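Local coordinates for protein L-lysine 6-monooxygenase involved in desferrioxamine biosynthesis (Erwinia amylovora CFBP1430, PDB 5O8P) that catalyses the FAD- and NADPH-dependent N-hydroxylation of a primary amine, probably cadaverine, on the way to the siderophore desferrioxamine, at residues L57-M62 with P394-A399; L23-E28 with A63-L68; S194-G199 with N223-A228. One frame throughout, in Å; residues are numbered along the deposited sequence.

Interaction 1: residues L57-M62 with P394-A399. With FAD (flavin-adenine dinucleotide), chain C.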
loop_
_atom_site.group_PDB
_atom_site.type_symbol
_atom_site.label_atom_id
_atom_site.label_comp_id
_atom_site.label_asym_id
_atom_site.label_seq_id
_atom_site.Cartn_x
_atom_site.Cartn_y
_atom_site.Cartn_z
ATOM N N LEU B 57 -8.617 -14.185 -7.318
ATOM C CA LEU B 57 -9.970 -13.956 -6.844
ATOM C C LEU B 57 -10.113 -12.538 -6.289
ATOM O O LEU B 57 -9.131 -11.918 -5.846
ATOM C CB LEU B 57 -10.335 -14.945 -5.737
ATOM C CG LEU B 57 -10.308 -16.444 -6.004
ATOM C CD1 LEU B 57 -10.494 -17.189 -4.698
ATOM C CD2 LEU B 57 -11.385 -16.829 -6.986
ATOM N N GLN B 58 -11.349 -12.057 -6.270
ATOM C CA GLN B 58 -11.656 -10.697 -5.819
ATOM C C GLN B 58 -12.075 -10.676 -4.354
ATOM O O GLN B 58 -12.678 -9.723 -3.877
ATOM C CB GLN B 58 -12.776 -10.115 -6.691
ATOM C CG GLN B 58 -12.482 -10.038 -8.180
ATOM C CD GLN B 58 -11.122 -9.437 -8.478
ATOM O OE1 GLN B 58 -10.949 -8.218 -8.491
ATOM N NE2 GLN B 58 -10.137 -10.301 -8.667
ATOM N N THR B 59 -11.685 -11.721 -3.633
ATOM C CA THR B 59 -12.343 -12.127 -2.410
ATOM C C THR B 59 -11.276 -12.822 -1.538
ATOM O O THR B 59 -10.527 -13.690 -2.034
ATOM C CB THR B 59 -13.549 -13.030 -2.796
ATOM O OG1 THR B 59 -14.677 -12.654 -2.022
ATOM C CG2 THR B 59 -13.268 -14.564 -2.689
ATOM N N PRO B 60 -11.161 -12.434 -0.254
ATOM C CA PRO B 60 -10.112 -13.024 0.598
ATOM C C PRO B 60 -10.306 -14.518 0.803
ATOM O O PRO B 60 -11.433 -15.017 0.651
ATOM C CB PRO B 60 -10.286 -12.301 1.927
ATOM C CG PRO B 60 -11.046 -11.069 1.590
ATOM C CD PRO B 60 -11.982 -11.485 0.503
ATOM N N PHE B 61 -9.227 -15.224 1.137
ATOM C CA PHE B 61 -9.267 -16.694 1.179
ATOM C C PHE B 61 -10.236 -17.311 2.190
ATOM O O PHE B 61 -10.623 -18.447 2.016
ATOM C CB PHE B 61 -7.872 -17.303 1.355
ATOM C CG PHE B 61 -7.228 -17.014 2.684
ATOM C CD1 PHE B 61 -7.576 -17.728 3.825
ATOM C CD2 PHE B 61 -6.231 -16.041 2.790
ATOM C CE1 PHE B 61 -6.967 -17.471 5.037
ATOM C CE2 PHE B 61 -5.616 -15.785 3.999
ATOM C CZ PHE B 61 -5.982 -16.503 5.121
ATOM N N MET B 62 -10.624 -16.584 3.230
ATOM C CA MET B 62 -11.664 -17.041 4.162
ATOM C C MET B 62 -12.999 -17.289 3.469
ATOM O O MET B 62 -13.838 -18.002 3.999
ATOM C CB MET B 62 -11.882 -16.028 5.299
ATOM C CG MET B 62 -10.685 -15.845 6.221
ATOM S SD MET B 62 -9.483 -14.666 5.566
ATOM C CE MET B 62 -10.249 -13.106 6.032
ATOM N N PRO B 394 -23.893 -13.611 -6.521
ATOM C CA PRO B 394 -22.718 -14.312 -7.068
ATOM C C PRO B 394 -21.448 -14.320 -6.185
ATOM O O PRO B 394 -20.438 -14.891 -6.593
ATOM C CB PRO B 394 -22.428 -13.559 -8.385
ATOM C CG PRO B 394 -23.392 -12.420 -8.474
ATOM C CD PRO B 394 -24.069 -12.289 -7.154
ATOM N N ASP B 395 -21.500 -13.702 -5.007
ATOM C CA ASP B 395 -20.350 -13.551 -4.111
ATOM C C ASP B 395 -20.016 -14.900 -3.470
ATOM O O ASP B 395 -20.862 -15.490 -2.796
ATOM C CB ASP B 395 -20.707 -12.501 -3.027
ATOM C CG ASP B 395 -19.480 -11.896 -2.320
ATOM O OD1 ASP B 395 -18.429 -12.550 -2.214
ATOM O OD2 ASP B 395 -19.580 -10.749 -1.836
ATOM N N LEU B 396 -18.793 -15.383 -3.679
ATOM C CA LEU B 396 -18.268 -16.531 -2.924
ATOM C C LEU B 396 -18.262 -16.259 -1.417
ATOM O O LEU B 396 -18.395 -17.188 -0.617
ATOM C CB LEU B 396 -16.850 -16.903 -3.377
ATOM C CG LEU B 396 -16.671 -17.464 -4.788
ATOM C CD1 LEU B 396 -15.204 -17.776 -5.061
ATOM C CD2 LEU B 396 -17.532 -18.695 -5.009
ATOM N N GLY B 397 -18.106 -14.988 -1.045
ATOM C CA GLY B 397 -18.163 -14.536 0.341
ATOM C C GLY B 397 -19.467 -14.759 1.075
ATOM O O GLY B 397 -19.460 -14.799 2.301
ATOM N N MET B 398 -20.580 -14.898 0.357
ATOM C CA MET B 398 -21.864 -15.224 0.997
ATOM C C MET B 398 -22.375 -16.630 0.668
ATOM O O MET B 398 -23.564 -16.924 0.831
ATOM C CB MET B 398 -22.893 -14.143 0.662
ATOM C CG MET B 398 -22.525 -12.801 1.273
ATOM S SD MET B 398 -22.504 -12.786 3.087
ATOM C CE MET B 398 -24.263 -12.622 3.471
ATOM N N ALA B 399 -21.450 -17.502 0.262
ATOM C CA ALA B 399 -21.766 -18.876 -0.088
ATOM C C ALA B 399 -22.025 -19.671 1.172
ATOM O O ALA B 399 -23.019 -20.390 1.252
ATOM C CB ALA B 399 -20.630 -19.497 -0.883
HETATM P PA FAD C . -20.952 -22.956 -11.989
HETATM O O1A FAD C . -19.494 -23.077 -12.393
HETATM O O2A FAD C . -21.934 -22.324 -12.945
HETATM O O5B FAD C . -21.421 -24.460 -11.632
HETATM C C5B FAD C . -22.522 -25.096 -12.272
HETATM C C4B FAD C . -22.283 -26.577 -12.539
HETATM O O4B FAD C . -23.544 -27.226 -12.766
HETATM C C3B FAD C . -21.445 -26.819 -13.790
HETATM O O3B FAD C . -20.421 -27.775 -13.483
HETATM C C2B FAD C . -22.447 -27.304 -14.837
HETATM O O2B FAD C . -21.902 -28.222 -15.791
HETATM C C1B FAD C . -23.495 -27.988 -13.980
HETATM N N9A FAD C . -24.833 -28.179 -14.605
HETATM C C8A FAD C . -25.617 -27.273 -15.225
HETATM N N7A FAD C . -26.771 -27.858 -15.653
HETATM C C5A FAD C . -26.732 -29.161 -15.301
HETATM C C6A FAD C . -27.607 -30.358 -15.437
HETATM N N6A FAD C . -28.808 -30.281 -16.060
HETATM N N1A FAD C . -27.169 -31.534 -14.915
HETATM C C2A FAD C . -25.976 -31.642 -14.291
HETATM N N3A FAD C . -25.135 -30.601 -14.143
HETATM C C4A FAD C . -25.449 -29.362 -14.611
HETATM N N1 FAD C . -17.082 -14.534 -7.587
HETATM C C2 FAD C . -16.356 -14.239 -6.476
HETATM O O2 FAD C . -16.970 -14.069 -5.399
HETATM N N3 FAD C . -15.008 -14.133 -6.500
HETATM C C4 FAD C . -14.301 -14.307 -7.631
HETATM O O4 FAD C . -13.059 -14.198 -7.628
HETATM C C4X FAD C . -15.020 -14.632 -8.888
HETATM N N5 FAD C . -14.368 -14.822 -10.056
HETATM C C5X FAD C . -15.055 -15.114 -11.186
HETATM C C6 FAD C . -14.329 -15.297 -12.361
HETATM C C7 FAD C . -14.966 -15.601 -13.562
HETATM C C7M FAD C . -14.158 -15.791 -14.822
HETATM C C8 FAD C . -16.452 -15.731 -13.581
HETATM C C8M FAD C . -17.164 -16.059 -14.866
HETATM C C9 FAD C . -17.188 -15.546 -12.410
HETATM C C9A FAD C . -16.558 -15.240 -11.190
HETATM N N10 FAD C . -17.272 -15.046 -9.958
HETATM C C10 FAD C . -16.505 -14.735 -8.800
HETATM C "C1'" FAD C . -18.751 -15.152 -9.829
HETATM C "C2'" FAD C . -19.209 -16.557 -9.373
HETATM O "O2'" FAD C . -18.412 -17.012 -8.260
HETATM C "C3'" FAD C . -19.181 -17.616 -10.492
HETATM O "O3'" FAD C . -20.056 -17.234 -11.565
HETATM C "C4'" FAD C . -19.580 -19.018 -10.015
HETATM O "O4'" FAD C . -18.979 -20.001 -10.866
HETATM C "C5'" FAD C . -21.091 -19.235 -10.007
HETATM O "O5'" FAD C . -21.406 -20.288 -9.094
HETATM P P FAD C . -22.142 -21.615 -9.604
HETATM O O1P FAD C . -22.270 -22.560 -8.428
HETATM O O2P FAD C . -23.374 -21.102 -10.296
HETATM O O3P FAD C . -20.949 -22.130 -10.585
#
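Leu57 and Leu396 meet over one face of the pyrimidine ring of the flavin. Leu396 lies against that face, with CG anti to the carbonyl carbon (chi1 -67°), which carries CD1 over the N3-C2 edge, 3.9 Å from FAD N3. Leu57 CD2 comes in at the C4 carbonyl from the same face, and the two branched ends touch loosely, Leu57 CD2 to Leu396 CD1 at 4.4 Å, making an apolar patch that Tyr103 extends. A second flat group, the Phe61 ring, has Met62 SD 3.8 Å above one face, offset toward the rim, and meets Phe90 edge-to-face.

The two flavin carbonyls are held by backbone amides from opposite segments. Leu396 N donates to FAD O2 over 2.8 Å in a nearly straight bond (170°), and Gln58 N reaches FAD O4 at 3.1 Å. Between them Thr59 stands near N3 and packs CG2 against Leu396 CB at 4.3 Å, and its hydroxyl is weakly bonded to Tyr91 of the second subunit. No hydrogen bond joins the segments directly, so the cofactor itself is the polar bridge.

Asp395 steadies the second segment. Its CG stands anti to the backbone N, and OD1 takes the amide of Gly397 at 2.7 Å, met 43° above the carboxylate plane, which makes an Asx turn. Met398, at the N-cap, then leads into helix 399-410. This helix begins a few residues after the amide that grips O2, and could help stabilise negative charge on a reduced flavin. With Trp46, Asn41, Asp39 and Val123 also bonded to FAD, the whole is the flavin-binding pocket of a dinucleotide-binding flavoprotein monooxygenase, to which these two segments, far apart in sequence, contribute the grip on the pyrimidine carbonyls.

Interaction 2: residues L23-E28 with A63-L68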
loop_
_atom_site.group_PDB
_atom_site.type_symbol
_atom_site.label_atom_id
_atom_site.label_comp_id
_atom_site.label_asym_id
_atom_site.label_seq_id
_atom_site.Cartn_x
_atom_site.Cartn_y
_atom_site.Cartn_z
ATOM N N LEU B 23 -21.803 -26.398 -0.221
ATOM C CA LEU B 23 -22.870 -27.146 0.468
ATOM C C LEU B 23 -22.458 -28.590 0.739
ATOM O O LEU B 23 -22.738 -29.131 1.814
ATOM C CB LEU B 23 -24.172 -27.130 -0.339
ATOM C CG LEU B 23 -25.432 -27.679 0.337
ATOM C CD1 LEU B 23 -25.617 -27.120 1.727
ATOM C CD2 LEU B 23 -26.650 -27.375 -0.517
ATOM N N ALA B 24 -21.774 -29.201 -0.229
ATOM C CA ALA B 24 -21.320 -30.578 -0.098
ATOM C C ALA B 24 -20.315 -30.760 1.025
ATOM O O ALA B 24 -20.445 -31.708 1.806
ATOM C CB ALA B 24 -20.738 -31.073 -1.408
ATOM N N CYS B 25 -19.324 -29.872 1.115
ATOM C CA CYS B 25 -18.352 -29.946 2.210
ATOM C C CYS B 25 -19.002 -29.687 3.560
ATOM O O CYS B 25 -18.630 -30.272 4.564
ATOM C CB CYS B 25 -17.235 -28.931 2.030
ATOM S SG CYS B 25 -16.324 -29.030 0.490
ATOM N N LEU B 26 -19.959 -28.776 3.583
ATOM C CA LEU B 26 -20.648 -28.452 4.817
ATOM C C LEU B 26 -21.602 -29.553 5.228
ATOM O O LEU B 26 -21.732 -29.800 6.420
ATOM C CB LEU B 26 -21.368 -27.104 4.716
ATOM C CG LEU B 26 -20.435 -25.889 4.642
ATOM C CD1 LEU B 26 -21.232 -24.612 4.403
ATOM C CD2 LEU B 26 -19.599 -25.758 5.904
ATOM N N SER B 27 -22.252 -30.219 4.261
ATOM C CA SER B 27 -23.235 -31.284 4.575
ATOM C C SER B 27 -22.626 -32.637 4.908
ATOM O O SER B 27 -23.222 -33.370 5.680
ATOM C CB SER B 27 -24.281 -31.446 3.470
ATOM O OG SER B 27 -23.722 -31.597 2.197
ATOM N N GLU B 28 -21.460 -32.974 4.348
ATOM C CA GLU B 28 -20.851 -34.305 4.569
ATOM C C GLU B 28 -20.791 -34.762 6.041
ATOM O O GLU B 28 -21.279 -35.851 6.345
ATOM C CB GLU B 28 -19.456 -34.426 3.943
ATOM C CG GLU B 28 -19.095 -35.866 3.558
ATOM C CD GLU B 28 -17.668 -36.051 3.049
ATOM O OE1 GLU B 28 -16.783 -35.288 3.502
ATOM O OE2 GLU B 28 -17.425 -36.965 2.209
ATOM N N ALA B 63 -13.219 -16.685 2.305
ATOM C CA ALA B 63 -14.333 -17.069 1.432
ATOM C C ALA B 63 -13.883 -18.222 0.532
ATOM O O ALA B 63 -13.727 -18.095 -0.688
ATOM C CB ALA B 63 -14.824 -15.889 0.612
ATOM N N ASP B 64 -13.670 -19.348 1.196
ATOM C CA ASP B 64 -13.382 -20.620 0.584
ATOM C C ASP B 64 -14.703 -21.414 0.675
ATOM O O ASP B 64 -15.772 -20.812 0.692
ATOM C CB ASP B 64 -12.186 -21.287 1.301
ATOM C CG ASP B 64 -12.445 -21.590 2.796
ATOM O OD1 ASP B 64 -13.584 -21.449 3.284
ATOM O OD2 ASP B 64 -11.488 -21.972 3.499
ATOM N N LEU B 65 -14.654 -22.741 0.750
ATOM C CA LEU B 65 -15.877 -23.538 0.663
ATOM C C LEU B 65 -16.658 -23.604 1.981
ATOM O O LEU B 65 -17.879 -23.825 1.973
ATOM C CB LEU B 65 -15.520 -24.939 0.169
ATOM C CG LEU B 65 -14.891 -24.979 -1.234
ATOM C CD1 LEU B 65 -14.126 -26.270 -1.484
ATOM C CD2 LEU B 65 -15.971 -24.786 -2.292
ATOM N N VAL B 66 -15.953 -23.364 3.090
ATOM C CA VAL B 66 -16.418 -23.718 4.440
ATOM C C VAL B 66 -16.115 -22.735 5.586
ATOM O O VAL B 66 -16.931 -22.609 6.503
ATOM C CB VAL B 66 -15.851 -25.096 4.855
ATOM C CG1 VAL B 66 -16.410 -26.193 3.958
ATOM C CG2 VAL B 66 -14.331 -25.124 4.818
ATOM N N THR B 67 -14.961 -22.059 5.552
ATOM C CA THR B 67 -14.457 -21.273 6.690
ATOM C C THR B 67 -15.457 -20.270 7.313
ATOM O O THR B 67 -15.452 -20.102 8.525
ATOM C CB THR B 67 -13.114 -20.571 6.343
ATOM O OG1 THR B 67 -12.093 -21.541 6.093
ATOM C CG2 THR B 67 -12.611 -19.718 7.470
ATOM N N LEU B 68 -16.315 -19.614 6.533
ATOM C CA LEU B 68 -17.243 -18.628 7.125
ATOM C C LEU B 68 -18.404 -19.269 7.868
ATOM O O LEU B 68 -19.132 -18.592 8.579
ATOM C CB LEU B 68 -17.752 -17.619 6.086
ATOM C CG LEU B 68 -16.673 -16.679 5.503
ATOM C CD1 LEU B 68 -17.256 -15.724 4.484
ATOM C CD2 LEU B 68 -15.914 -15.908 6.565
#
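Val66 pushes its side chain at helix 18-27, where Cys25 and Leu26 receive it. Its CB lies 3.9 Å from Leu26 CD2. From there CG1, placed anti to the carbonyl carbon (chi1 -65°), runs into the angle between the two helix residues: it touches Cys25 CB at 3.4 Å and Leu26 CD2 at 3.8 Å. The Leu26 and Val66 side chains run antiparallel, flank to flank, and do not meet end on. Leu65, the residue before, adds a second apolar touch, its CD1 standing 4.0 Å from Cys25 SG. All four residues are buried, and no hydrogen bond crosses the contact, which rests on shape and van der Waals contact alone.

The loop keeps its form through Asp64, the residue before Leu65. One carboxylate oxygen, OD1, accepts two amides: Thr67 N comes in on its syn lone pair at 2.7 Å, while Val66 N approaches from above the carboxylate plane (51°). OD2 takes the hydroxyl of Thr67 and also the amide of Leu77. The Asx turn so formed fixes the backbone around Val66 and thereby the direction in which its side chain leaves.

Helix 399-410 packs against Leu23 and Leu26, strand 35-38 covers Ala24 and Ser27 through Phe37, and helix 100-113 lies on Leu65, with Tyr106 bonded to the Leu65 amide. The far end of the loop reaches the second subunit, whose Lys82 bonds to the carbonyl of Leu68. The contact thus seats the loop between strand 56-57 and helix 77-83 on the Cys25-Leu26 side of helix 18-27, the helix that follows the first strand of the FAD-binding sheet.

Interaction 3: residues S194-G199 with N223-A228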
loop_
_atom_site.group_PDB
_atom_site.type_symbol
_atom_site.label_atom_id
_atom_site.label_comp_id
_atom_site.label_asym_id
_atom_site.label_seq_id
_atom_site.Cartn_x
_atom_site.Cartn_y
_atom_site.Cartn_z
ATOM N N SER B 194 -6.188 -6.318 -35.491
ATOM C CA SER B 194 -6.929 -5.538 -34.497
ATOM C C SER B 194 -7.791 -6.448 -33.629
ATOM O O SER B 194 -8.356 -7.423 -34.123
ATOM C CB SER B 194 -7.806 -4.483 -35.180
ATOM O OG SER B 194 -8.661 -5.074 -36.142
ATOM N N ILE B 195 -7.865 -6.130 -32.337
ATOM C CA ILE B 195 -8.703 -6.855 -31.379
ATOM C C ILE B 195 -9.541 -5.825 -30.647
ATOM O O ILE B 195 -9.045 -4.745 -30.337
ATOM C CB ILE B 195 -7.856 -7.619 -30.334
ATOM C CG1 ILE B 195 -6.872 -8.574 -31.024
ATOM C CG2 ILE B 195 -8.751 -8.360 -29.337
ATOM C CD1 ILE B 195 -5.839 -9.165 -30.086
ATOM N N THR B 196 -10.794 -6.158 -30.359
ATOM C CA THR B 196 -11.674 -5.267 -29.610
ATOM C C THR B 196 -12.359 -6.018 -28.481
ATOM O O THR B 196 -13.136 -6.928 -28.713
ATOM C CB THR B 196 -12.737 -4.632 -30.522
ATOM O OG1 THR B 196 -12.087 -3.825 -31.512
ATOM C CG2 THR B 196 -13.721 -3.763 -29.716
ATOM N N VAL B 197 -12.071 -5.621 -27.251
ATOM C CA VAL B 197 -12.793 -6.140 -26.106
ATOM C C VAL B 197 -14.066 -5.318 -25.911
ATOM O O VAL B 197 -14.014 -4.107 -25.766
ATOM C CB VAL B 197 -11.932 -6.118 -24.838
ATOM C CG1 VAL B 197 -12.711 -6.682 -23.664
ATOM C CG2 VAL B 197 -10.654 -6.915 -25.062
ATOM N N LEU B 198 -15.201 -5.995 -25.900
ATOM C CA LEU B 198 -16.493 -5.364 -25.773
ATOM C C LEU B 198 -17.094 -5.802 -24.426
ATOM O O LEU B 198 -17.257 -6.987 -24.183
ATOM C CB LEU B 198 -17.340 -5.779 -26.966
ATOM C CG LEU B 198 -18.439 -4.805 -27.371
ATOM C CD1 LEU B 198 -18.661 -4.868 -28.869
ATOM C CD2 LEU B 198 -19.731 -5.098 -26.616
ATOM N N GLY B 199 -17.375 -4.843 -23.537
ATOM C CA GLY B 199 -17.861 -5.124 -22.172
ATOM C C GLY B 199 -17.083 -4.402 -21.080
ATOM O O GLY B 199 -15.940 -4.020 -21.286
ATOM N N ASN B 223 -8.541 -2.393 -28.812
ATOM C CA ASN B 223 -9.651 -1.509 -28.491
ATOM C C ASN B 223 -10.466 -2.043 -27.328
ATOM O O ASN B 223 -10.407 -3.232 -27.015
ATOM C CB ASN B 223 -10.518 -1.324 -29.725
ATOM C CG ASN B 223 -9.722 -0.795 -30.904
ATOM O OD1 ASN B 223 -8.848 0.051 -30.737
ATOM N ND2 ASN B 223 -10.005 -1.299 -32.082
ATOM N N TRP B 224 -11.180 -1.142 -26.661
ATOM C CA TRP B 224 -12.071 -1.488 -25.563
ATOM C C TRP B 224 -13.284 -0.591 -25.653
ATOM O O TRP B 224 -13.167 0.622 -25.542
ATOM C CB TRP B 224 -11.376 -1.270 -24.227
ATOM C CG TRP B 224 -12.037 -1.896 -23.023
ATOM C CD1 TRP B 224 -13.257 -2.511 -22.961
ATOM C CD2 TRP B 224 -11.519 -1.911 -21.693
ATOM N NE1 TRP B 224 -13.499 -2.954 -21.695
ATOM C CE2 TRP B 224 -12.456 -2.591 -20.888
ATOM C CE3 TRP B 224 -10.349 -1.419 -21.104
ATOM C CZ2 TRP B 224 -12.267 -2.796 -19.516
ATOM C CZ3 TRP B 224 -10.153 -1.611 -19.739
ATOM C CH2 TRP B 224 -11.111 -2.305 -18.959
ATOM N N ILE B 225 -14.449 -1.182 -25.870
ATOM C CA ILE B 225 -15.691 -0.426 -25.978
ATOM C C ILE B 225 -16.611 -0.952 -24.906
ATOM O O ILE B 225 -16.681 -2.144 -24.717
ATOM C CB ILE B 225 -16.324 -0.611 -27.362
ATOM C CG1 ILE B 225 -15.367 -0.064 -28.430
ATOM C CG2 ILE B 225 -17.706 0.054 -27.422
ATOM C CD1 ILE B 225 -15.817 -0.306 -29.857
ATOM N N THR B 226 -17.303 -0.059 -24.202
ATOM C CA THR B 226 -18.247 -0.463 -23.151
ATOM C C THR B 226 -19.509 0.389 -23.173
ATOM O O THR B 226 -19.464 1.560 -23.549
ATOM C CB THR B 226 -17.608 -0.424 -21.739
ATOM O OG1 THR B 226 -18.620 -0.667 -20.763
ATOM C CG2 THR B 226 -16.948 0.936 -21.448
ATOM N N ARG B 227 -20.635 -0.217 -22.790
ATOM C CA ARG B 227 -21.890 0.521 -22.606
ATOM C C ARG B 227 -21.854 1.339 -21.311
ATOM O O ARG B 227 -22.525 2.372 -21.208
ATOM C CB ARG B 227 -23.110 -0.417 -22.587
ATOM C CG ARG B 227 -24.450 0.316 -22.633
ATOM C CD ARG B 227 -25.491 -0.278 -21.676
ATOM N NE ARG B 227 -25.942 -1.587 -22.138
ATOM C CZ ARG B 227 -26.959 -1.805 -22.982
ATOM N NH1 ARG B 227 -27.674 -0.798 -23.488
ATOM N NH2 ARG B 227 -27.264 -3.053 -23.329
ATOM N N ALA B 228 -21.073 0.874 -20.333
ATOM C CA ALA B 228 -20.930 1.544 -19.045
ATOM C C ALA B 228 -20.496 2.998 -19.215
ATOM O O ALA B 228 -19.732 3.312 -20.132
ATOM C CB ALA B 228 -19.920 0.804 -18.174
#
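Trp224 and Val197 stand on one face of a parallel strand pair, and Thr196, Asn223, Leu198 and Ile225 on the other. The indole, with CG anti to the backbone N (chi1 -166°), leans toward strand 194-198 and its C-terminal side, bringing NE1 to Gly199 O at 2.7 Å, almost straight along the C=O axis with the acceptor near the ring plane. This hydrogen bond ties the tryptophan to the turn that follows. Val197 CG1 packs beside Trp224 CD1 at 4.3 Å.

On the other face Thr196 and Asn223 cross at a slant, Asn223 ND2 bonding Thr196 OG1 weakly. Thr196 OG1 bonds more firmly to Thr333 OG1, and Asn223 is held mainly through OD1 by Asn298 ND2, with ND2 also on Gln221. Thr196 CG2 touches Ile225 CD1 at 4.0 Å. Backbone N-H...O hydrogen bonds join the strands, among them Asn223 N to Ile195 O at 2.8 Å.

Ser200 and Arg227, just beyond, contact NADP(+) in a complex of this protein, though none is bound here. Helix 202-213 completes a beta-alpha-beta crossover and covers the Val197 face, its Tyr208 stacking on Trp224. Strands 335-338 and 297-300 flank the pair in a Rossmann-type sheet.

Overall arrangement
From the N terminus, helix 18-27 follows the first strand of the FAD-binding sheet, and interaction 2 closes a short loop from it to residues 63-68, tying the helix to the loop after strand 56-57. Interaction 1 begins inside that loop, at 57-62, and ends far along the chain at the start of helix 399-410, the last helix, so the two cross. They also touch in space, Gly397 packing on Ala63 and Leu68, and both reach the second subunit. Interaction 3 falls within the long excursion spanned by interaction 1, after interaction 2, its centre about 27 Å from that of interaction 1. It pairs two neighbouring strands of the NADP(+)-binding sheet.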